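Local coordinates for putative peptide ABC-transport system periplasmic peptide-binding protein (Campylobacter jejuni, PDB 4OEV), which binds nickel(II) outside the cytoplasm, probably for delivery to an ABC-type importer, and may also serve in peptide transport as its relatives do, at residues K124-F129 and A428-N433; I100-E105 and T394-E399; F231-E236 and A463-K468. All blocks are in the same frame, centred on the assembly; numbering follows the deposited sequence.

How the contacts relate
From the N terminus the chain lays down first 100-105, then 124-129 and 231-236, before it returns with 394-399, 428-433 and 463-468 in the same order. Contact 2 closes a loop of 288 residues, contact 1 one of 298 and contact 3 one of 226; every pair of loops crosses and none nests. Contacts 1 and 2 are neighbours, their centres about 13 Å apart, and Arg429 of contact 1 reaches into contact 2. Together they tie helix 101-104 and the loop after strand 117-122 to helices 395-398 and 419-429. Contact 3 joins two strands of a sheet on the opposite side of the chain's centre, its centre about 38 Å from that of contact 1.

Contact 1: residues K124-F129 and A428-N433; sequences KPYPAF and ARNTSN
Asn430 and Pro125 are joined through the amide side chain of Asn430, the first residue past the end of helix 419-429. Its CB passes Pro125 O at 3.5 Å. With CG beside the backbone N (chi1 -63°), the amide swings over the loop, and CG lies 3.9 Å from Lys124 CD. OD1 rests against the same CD, while ND2 donates to Pro125 O at 3.0 Å in a fairly straight bond (161° at the hydrogen) that runs close to the amide plane. The Asn430 CA-H points at this carbonyl too, so Pro125 O is approached by both backbone and side chain. One residue before Asn430, Arg429 turns one face of its guanidinium to Tyr126 CE1, the two planes 67° apart. Asp391 bridges the two, accepting from Tyr126 OH and forming a salt bridge with Arg429 NE. Pro127 CD packs 3.1 Å from Arg429 O, which also accepts a hydrogen bond from a water (2.6 Å to the water oxygen); that water in turn accepts one from Ala128 N. Ser432 OG touches Pro125 CB at 3.3 Å. A proline-rich loop with a type I turn, Tyr126 to Phe129, thus abuts the C-terminal end of a helix.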
# COMPACT_ATOMS: atom_id res chain seq x y z
N LYS A 124 3.49 -8.25 24.15
CA LYS A 124 3.71 -9.55 23.54
C LYS A 124 4.65 -9.34 22.35
O LYS A 124 4.81 -8.21 21.89
CB LYS A 124 2.37 -10.19 23.15
CG LYS A 124 1.42 -9.27 22.46
CD LYS A 124 0.01 -9.83 22.45
CE LYS A 124 -0.98 -8.79 22.96
NZ LYS A 124 -2.34 -8.90 22.29
N PRO A 125 5.27 -10.41 21.83
CA PRO A 125 6.23 -10.16 20.74
C PRO A 125 5.55 -9.54 19.52
O PRO A 125 4.38 -9.84 19.27
CB PRO A 125 6.78 -11.56 20.41
CG PRO A 125 6.40 -12.43 21.62
CD PRO A 125 5.13 -11.84 22.14
N TYR A 126 6.28 -8.71 18.76
CA TYR A 126 5.79 -8.14 17.51
C TYR A 126 6.99 -7.97 16.63
O TYR A 126 7.58 -6.89 16.58
CB TYR A 126 5.07 -6.79 17.75
CG TYR A 126 4.42 -6.22 16.51
CD1 TYR A 126 3.44 -6.94 15.79
CD2 TYR A 126 4.79 -4.97 16.04
CE1 TYR A 126 2.90 -6.41 14.63
CE2 TYR A 126 4.25 -4.44 14.93
CZ TYR A 126 3.28 -5.15 14.21
OH TYR A 126 2.75 -4.60 13.08
N PRO A 127 7.42 -9.07 15.99
CA PRO A 127 8.65 -9.07 15.19
C PRO A 127 8.63 -7.99 14.11
O PRO A 127 9.69 -7.46 13.76
CB PRO A 127 8.65 -10.45 14.53
CG PRO A 127 7.65 -11.27 15.25
CD PRO A 127 6.71 -10.36 15.92
N ALA A 128 7.44 -7.62 13.64
CA ALA A 128 7.33 -6.60 12.61
C ALA A 128 7.76 -5.21 13.10
O ALA A 128 7.80 -4.26 12.33
CB ALA A 128 5.92 -6.54 12.07
N PHE A 129 8.10 -5.10 14.39
CA PHE A 129 8.33 -3.79 14.98
C PHE A 129 9.46 -2.97 14.31
O PHE A 129 9.35 -1.75 14.20
CB PHE A 129 8.70 -3.95 16.50
CG PHE A 129 8.64 -2.68 17.28
CD1 PHE A 129 7.63 -1.76 17.06
CD2 PHE A 129 9.57 -2.44 18.35
CE1 PHE A 129 7.56 -0.58 17.79
CE2 PHE A 129 9.49 -1.28 19.09
CZ PHE A 129 8.50 -0.34 18.83
N ALA A 428 0.08 -14.95 13.99
CA ALA A 428 1.23 -14.72 13.12
C ALA A 428 2.05 -13.49 13.49
O ALA A 428 3.26 -13.51 13.40
CB ALA A 428 0.73 -14.59 11.64
N ARG A 429 1.36 -12.40 13.84
CA ARG A 429 2.02 -11.13 14.10
C ARG A 429 2.64 -11.06 15.50
O ARG A 429 3.57 -10.26 15.76
CB ARG A 429 1.01 -9.97 13.90
CG ARG A 429 0.01 -9.79 15.02
CD ARG A 429 -1.16 -8.97 14.55
NE ARG A 429 -0.81 -7.67 13.94
CZ ARG A 429 -1.10 -6.48 14.50
NH1 ARG A 429 -0.81 -5.34 13.88
NH2 ARG A 429 -1.71 -6.43 15.68
N ASN A 430 2.12 -11.90 16.41
CA ASN A 430 2.67 -11.91 17.79
C ASN A 430 3.52 -13.14 18.14
O ASN A 430 3.68 -13.46 19.32
CB ASN A 430 1.54 -11.81 18.82
CG ASN A 430 0.77 -10.50 18.71
OD1 ASN A 430 -0.48 -10.50 18.68
ND2 ASN A 430 1.48 -9.38 18.60
N THR A 431 4.08 -13.82 17.15
CA THR A 431 5.00 -14.94 17.40
C THR A 431 6.38 -14.64 16.84
O THR A 431 6.50 -14.26 15.67
CB THR A 431 4.57 -16.26 16.76
OG1 THR A 431 3.26 -16.64 17.23
CG2 THR A 431 5.59 -17.36 17.13
N SER A 432 7.41 -14.81 17.67
CA SER A 432 8.80 -14.50 17.28
C SER A 432 9.45 -15.49 16.31
O SER A 432 10.16 -15.08 15.39
CB SER A 432 9.69 -14.39 18.53
OG SER A 432 9.40 -13.19 19.23
N ASN A 433 9.22 -16.79 16.51
CA ASN A 433 9.90 -17.81 15.71
C ASN A 433 9.44 -17.79 14.23
O ASN A 433 8.23 -17.93 13.94
CB ASN A 433 9.66 -19.19 16.32
CG ASN A 433 10.32 -20.30 15.53
OD1 ASN A 433 9.66 -21.02 14.79
ND2 ASN A 433 11.63 -20.45 15.71
O HOH W 1 4.91 -9.17 13.83

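Contact 2: residues I100-E105 and T394-E399; sequences IYVNFE and TFRVFE
Val102 faces Phe395 and Arg396 at once, each of its two methyl branches meeting one of them. CG1 lies obliquely against the Phe395 ring, 4.0 Å from CE2. CG2 sits on the aliphatic part of Arg396, 3.7 Å from CG and almost as near to CD, and both neighbours run across the valine at a slant. The Phe395 ring reaches Val102 because its CG stands anti to the backbone N (chi1 -165°). Just past the end of its helix, Glu399 lays CB over the centre of the ring, and Arg429 makes a cation-pi contact with it. Arg396, its CG beside the backbone N, runs extended past Val102 and bends at chi3 (-75°), which carries the guanidinium to the start of helix 101-104. There NH2 lies alongside Ile100, 4.0 Å from CG2, the two side chains pointing the same way. Asn103 comes over one face of the guanidinium at about a right angle, its amide plane turned 72° from it; OD1 remains 4.2 Å from NH1, so this is packing. The guanidinium hydrogen bonds go to backbone carbonyls instead, NH2 to Ser99 O and NH1 to Phe392 O, and they pin its rotation. The carbonyl dipoles probably help to offset the buried positive charge. Arg429 ties 100-105 further, by a hydrogen bond to Val102 O and a salt bridge to Glu105. The Arg396 side chain is about 10 Å from the bound oxalate, and Arg396 is not among the residues lining its pocket. A short, weakly bonded helical turn (101-104) and helix 395-398, meeting without a direct hydrogen bond through a valine wedged between a ring and an arginine stem, form a buried contact inside this family 5 solute-binding fold.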
# COMPACT_ATOMS: atom_id res chain seq x y z
N ILE A 100 -1.59 4.14 11.66
CA ILE A 100 -0.65 3.06 11.95
C ILE A 100 -0.77 2.63 13.42
O ILE A 100 0.09 1.94 13.94
CB ILE A 100 0.83 3.48 11.62
CG1 ILE A 100 1.21 4.73 12.40
CG2 ILE A 100 0.98 3.74 10.12
CD1 ILE A 100 2.54 5.32 11.98
N TYR A 101 -1.90 2.97 14.04
CA TYR A 101 -2.19 2.57 15.42
C TYR A 101 -1.85 1.08 15.69
O TYR A 101 -1.21 0.73 16.68
CB TYR A 101 -3.65 2.88 15.75
CG TYR A 101 -4.07 2.33 17.11
CD1 TYR A 101 -4.87 1.19 17.22
CD2 TYR A 101 -3.64 2.95 18.28
CE1 TYR A 101 -5.22 0.69 18.51
CE2 TYR A 101 -3.98 2.46 19.52
CZ TYR A 101 -4.78 1.35 19.63
OH TYR A 101 -5.08 0.89 20.88
N VAL A 102 -2.24 0.20 14.78
CA VAL A 102 -2.10 -1.25 14.98
C VAL A 102 -0.63 -1.69 14.92
O VAL A 102 -0.31 -2.82 15.30
CB VAL A 102 -2.97 -2.06 13.94
CG1 VAL A 102 -4.44 -1.78 14.17
CG2 VAL A 102 -2.54 -1.68 12.50
N ASN A 103 0.27 -0.81 14.45
CA ASN A 103 1.68 -1.13 14.39
C ASN A 103 2.34 -0.79 15.73
O ASN A 103 3.51 -1.18 15.95
CB ASN A 103 2.42 -0.38 13.26
CG ASN A 103 1.94 -0.79 11.87
OD1 ASN A 103 0.96 -1.49 11.75
ND2 ASN A 103 2.66 -0.39 10.85
N PHE A 104 1.64 -0.00 16.55
CA PHE A 104 2.22 0.44 17.85
C PHE A 104 1.40 0.17 19.10
O PHE A 104 1.87 0.49 20.20
CB PHE A 104 2.52 1.94 17.77
CG PHE A 104 3.53 2.27 16.73
CD1 PHE A 104 3.15 2.40 15.39
CD2 PHE A 104 4.87 2.38 17.05
CE1 PHE A 104 4.09 2.66 14.41
CE2 PHE A 104 5.83 2.67 16.06
CZ PHE A 104 5.44 2.80 14.74
N GLU A 105 0.22 -0.45 18.95
CA GLU A 105 -0.67 -0.72 20.09
C GLU A 105 -0.04 -1.67 21.09
O GLU A 105 -0.42 -1.73 22.26
CB GLU A 105 -2.01 -1.31 19.63
CG GLU A 105 -1.84 -2.65 18.88
CD GLU A 105 -3.17 -3.23 18.40
OE1 GLU A 105 -4.20 -2.78 18.96
OE2 GLU A 105 -3.19 -4.05 17.43
N THR A 394 -2.00 -6.93 5.67
CA THR A 394 -2.96 -7.99 5.87
C THR A 394 -3.81 -7.71 7.06
O THR A 394 -5.04 -7.89 6.99
CB THR A 394 -2.32 -9.43 6.03
OG1 THR A 394 -1.37 -9.41 7.10
CG2 THR A 394 -1.63 -9.91 4.75
N PHE A 395 -3.21 -7.24 8.17
CA PHE A 395 -4.03 -7.00 9.34
C PHE A 395 -5.13 -5.92 9.11
O PHE A 395 -6.35 -6.17 9.37
CB PHE A 395 -3.15 -6.64 10.55
CG PHE A 395 -3.88 -6.74 11.89
CD1 PHE A 395 -3.96 -7.96 12.54
CD2 PHE A 395 -4.50 -5.62 12.47
CE1 PHE A 395 -4.64 -8.07 13.81
CE2 PHE A 395 -5.21 -5.72 13.71
CZ PHE A 395 -5.27 -6.94 14.37
N ARG A 396 -4.77 -4.76 8.60
CA ARG A 396 -5.80 -3.71 8.44
C ARG A 396 -6.76 -4.07 7.31
O ARG A 396 -7.82 -3.42 7.18
CB ARG A 396 -5.18 -2.34 8.11
CG ARG A 396 -4.58 -1.68 9.38
CD ARG A 396 -3.66 -0.50 9.04
NE ARG A 396 -2.39 -1.00 8.52
CZ ARG A 396 -1.33 -0.23 8.23
NH1 ARG A 396 -0.22 -0.80 7.80
NH2 ARG A 396 -1.38 1.08 8.38
N VAL A 397 -6.37 -5.04 6.49
CA VAL A 397 -7.20 -5.34 5.27
C VAL A 397 -8.26 -6.44 5.47
O VAL A 397 -9.39 -6.32 4.95
CB VAL A 397 -6.28 -5.71 4.09
CG1 VAL A 397 -7.08 -6.24 2.80
CG2 VAL A 397 -5.44 -4.53 3.69
N PHE A 398 -7.91 -7.49 6.22
CA PHE A 398 -8.74 -8.72 6.34
C PHE A 398 -9.29 -8.94 7.74
O PHE A 398 -10.24 -9.68 7.92
CB PHE A 398 -7.91 -9.96 5.97
CG PHE A 398 -7.38 -9.90 4.52
CD1 PHE A 398 -8.25 -10.05 3.46
CD2 PHE A 398 -6.03 -9.68 4.26
CE1 PHE A 398 -7.78 -9.97 2.13
CE2 PHE A 398 -5.55 -9.59 2.96
CZ PHE A 398 -6.43 -9.75 1.89
N GLU A 399 -8.63 -8.37 8.75
CA GLU A 399 -9.08 -8.70 10.08
C GLU A 399 -10.38 -8.03 10.46
O GLU A 399 -10.67 -6.85 10.08
CB GLU A 399 -7.92 -8.38 11.08
CG GLU A 399 -7.75 -9.37 12.23
CD GLU A 399 -8.46 -8.85 13.43
OE1 GLU A 399 -8.51 -9.55 14.45
OE2 GLU A 399 -8.91 -7.66 13.37

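Contact 3: residues F231-E236 and A463-K468; sequences FGILRE and ALVYNK
Tyr466 O is gripped from strand 231-236 by Gly232 N at 2.8 Å, in a nearly straight bond (167° at the hydrogen) lying in the carbonyl plane. Phe231 CA, which turns its hydrogen to the same oxygen, lies 3.3 Å from Tyr466 O. Gly232 O takes Tyr466 N in return, closing a hydrogen-bonded antiparallel pair. The next such pair, Leu234 with Leu464, repeats the exchange, Leu234 N to Leu464 O and Leu464 N to Leu234 O both spanning 2.9 Å. Tyr466 CG falls between its backbone N and carbonyl carbon (chi1 61°), which lays the ring flat across the neighbouring strand. Gly232 CA makes a CH-pi contact over its face, 3.8 Å from the ring centroid and 22° off the normal. Leu234 CG meets CE1 of the same ring obliquely at 3.8 Å, and Lys468 brings NZ to Gly232 CA. A water bonds Tyr466 OH at 3.0 Å and, weakly, Ile233 O. On the other face of the sheet Ile233 packs on Ala463 and Val465, with Phe225 of helix 223-226 beneath Ile233 and Val465. Strand 454-467 also bonds Ala215 and Ile217 along its far edge, and so runs inside the antiparallel sheet. A glycine roofed by a cross-strand aromatic ring in a hydrogen-bonded pair is the glycine-aromatic pairing known from antiparallel beta sheets.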
# COMPACT_ATOMS: atom_id res chain seq x y z
N PHE A 231 13.59 9.24 -23.47
CA PHE A 231 13.16 8.61 -22.23
C PHE A 231 13.75 7.23 -22.02
O PHE A 231 14.04 6.52 -22.97
CB PHE A 231 11.62 8.51 -22.20
CG PHE A 231 10.95 9.83 -22.33
CD1 PHE A 231 10.76 10.63 -21.22
CD2 PHE A 231 10.54 10.30 -23.58
CE1 PHE A 231 10.14 11.87 -21.33
CE2 PHE A 231 9.94 11.54 -23.70
CZ PHE A 231 9.73 12.32 -22.57
N GLY A 232 13.91 6.89 -20.74
CA GLY A 232 14.23 5.53 -20.34
C GLY A 232 13.01 4.87 -19.69
O GLY A 232 12.07 5.56 -19.32
N ILE A 233 13.00 3.55 -19.60
CA ILE A 233 11.91 2.83 -18.93
C ILE A 233 12.51 1.78 -18.01
O ILE A 233 13.13 0.83 -18.48
CB ILE A 233 10.96 2.13 -19.92
CG1 ILE A 233 10.43 3.14 -20.95
CG2 ILE A 233 9.81 1.47 -19.16
CD1 ILE A 233 9.73 2.50 -22.16
N LEU A 234 12.35 1.97 -16.71
CA LEU A 234 12.84 1.03 -15.72
C LEU A 234 11.70 0.12 -15.28
O LEU A 234 10.71 0.63 -14.76
CB LEU A 234 13.37 1.74 -14.49
CG LEU A 234 14.85 2.04 -14.48
CD1 LEU A 234 15.06 2.90 -13.27
CD2 LEU A 234 15.66 0.75 -14.42
N ARG A 235 11.85 -1.19 -15.48
CA ARG A 235 10.84 -2.15 -15.03
C ARG A 235 11.06 -2.46 -13.58
O ARG A 235 12.15 -2.87 -13.21
CB ARG A 235 10.91 -3.47 -15.80
CG ARG A 235 10.02 -4.54 -15.13
CD ARG A 235 10.10 -5.88 -15.82
NE ARG A 235 9.67 -5.84 -17.21
CZ ARG A 235 8.58 -6.44 -17.69
NH1 ARG A 235 7.78 -7.11 -16.87
NH2 ARG A 235 8.28 -6.38 -18.99
N GLU A 236 10.04 -2.25 -12.75
CA GLU A 236 10.17 -2.46 -11.30
C GLU A 236 9.23 -3.58 -10.84
O GLU A 236 8.07 -3.58 -11.22
CB GLU A 236 9.86 -1.17 -10.54
CG GLU A 236 10.72 -0.01 -11.01
CD GLU A 236 11.39 0.72 -9.86
OE1 GLU A 236 11.79 0.06 -8.88
OE2 GLU A 236 11.52 1.97 -9.94
N ALA A 463 6.21 0.37 -14.50
CA ALA A 463 7.11 0.97 -15.47
C ALA A 463 7.40 2.40 -15.04
O ALA A 463 6.53 3.27 -15.12
CB ALA A 463 6.49 0.92 -16.92
N LEU A 464 8.63 2.64 -14.57
CA LEU A 464 9.06 4.00 -14.28
C LEU A 464 9.57 4.63 -15.55
O LEU A 464 10.63 4.25 -16.09
CB LEU A 464 10.15 4.03 -13.18
CG LEU A 464 10.79 5.40 -12.92
CD1 LEU A 464 9.75 6.50 -12.73
CD2 LEU A 464 11.71 5.29 -11.68
N VAL A 465 8.85 5.63 -16.04
CA VAL A 465 9.30 6.25 -17.27
C VAL A 465 9.98 7.57 -16.98
O VAL A 465 9.41 8.44 -16.31
CB VAL A 465 8.19 6.50 -18.27
CG1 VAL A 465 8.77 7.13 -19.51
CG2 VAL A 465 7.46 5.20 -18.60
N TYR A 466 11.19 7.75 -17.47
CA TYR A 466 11.92 8.93 -17.01
C TYR A 466 12.70 9.65 -18.12
O TYR A 466 13.34 9.05 -18.99
CB TYR A 466 12.88 8.54 -15.85
CG TYR A 466 13.92 7.51 -16.27
CD1 TYR A 466 13.64 6.14 -16.21
CD2 TYR A 466 15.15 7.90 -16.77
CE1 TYR A 466 14.57 5.20 -16.65
CE2 TYR A 466 16.09 6.97 -17.20
CZ TYR A 466 15.78 5.62 -17.12
OH TYR A 466 16.70 4.70 -17.55
N ASN A 467 12.64 10.97 -18.07
CA ASN A 467 13.55 11.82 -18.85
C ASN A 467 14.98 11.27 -18.81
O ASN A 467 15.55 11.05 -17.73
CB ASN A 467 13.50 13.24 -18.32
CG ASN A 467 14.39 14.15 -19.07
OD1 ASN A 467 15.36 14.67 -18.53
ND2 ASN A 467 14.07 14.35 -20.34
N LYS A 468 15.56 11.03 -19.99
CA LYS A 468 16.82 10.33 -20.11
C LYS A 468 17.97 11.07 -19.43
O LYS A 468 19.05 10.51 -19.25
CB LYS A 468 17.17 10.11 -21.60
CG LYS A 468 18.10 8.92 -21.87
CD LYS A 468 17.50 7.64 -21.26
CE LYS A 468 18.17 6.38 -21.79
NZ LYS A 468 17.49 5.15 -21.24
O HOH W 2 15.85 1.86 -18.05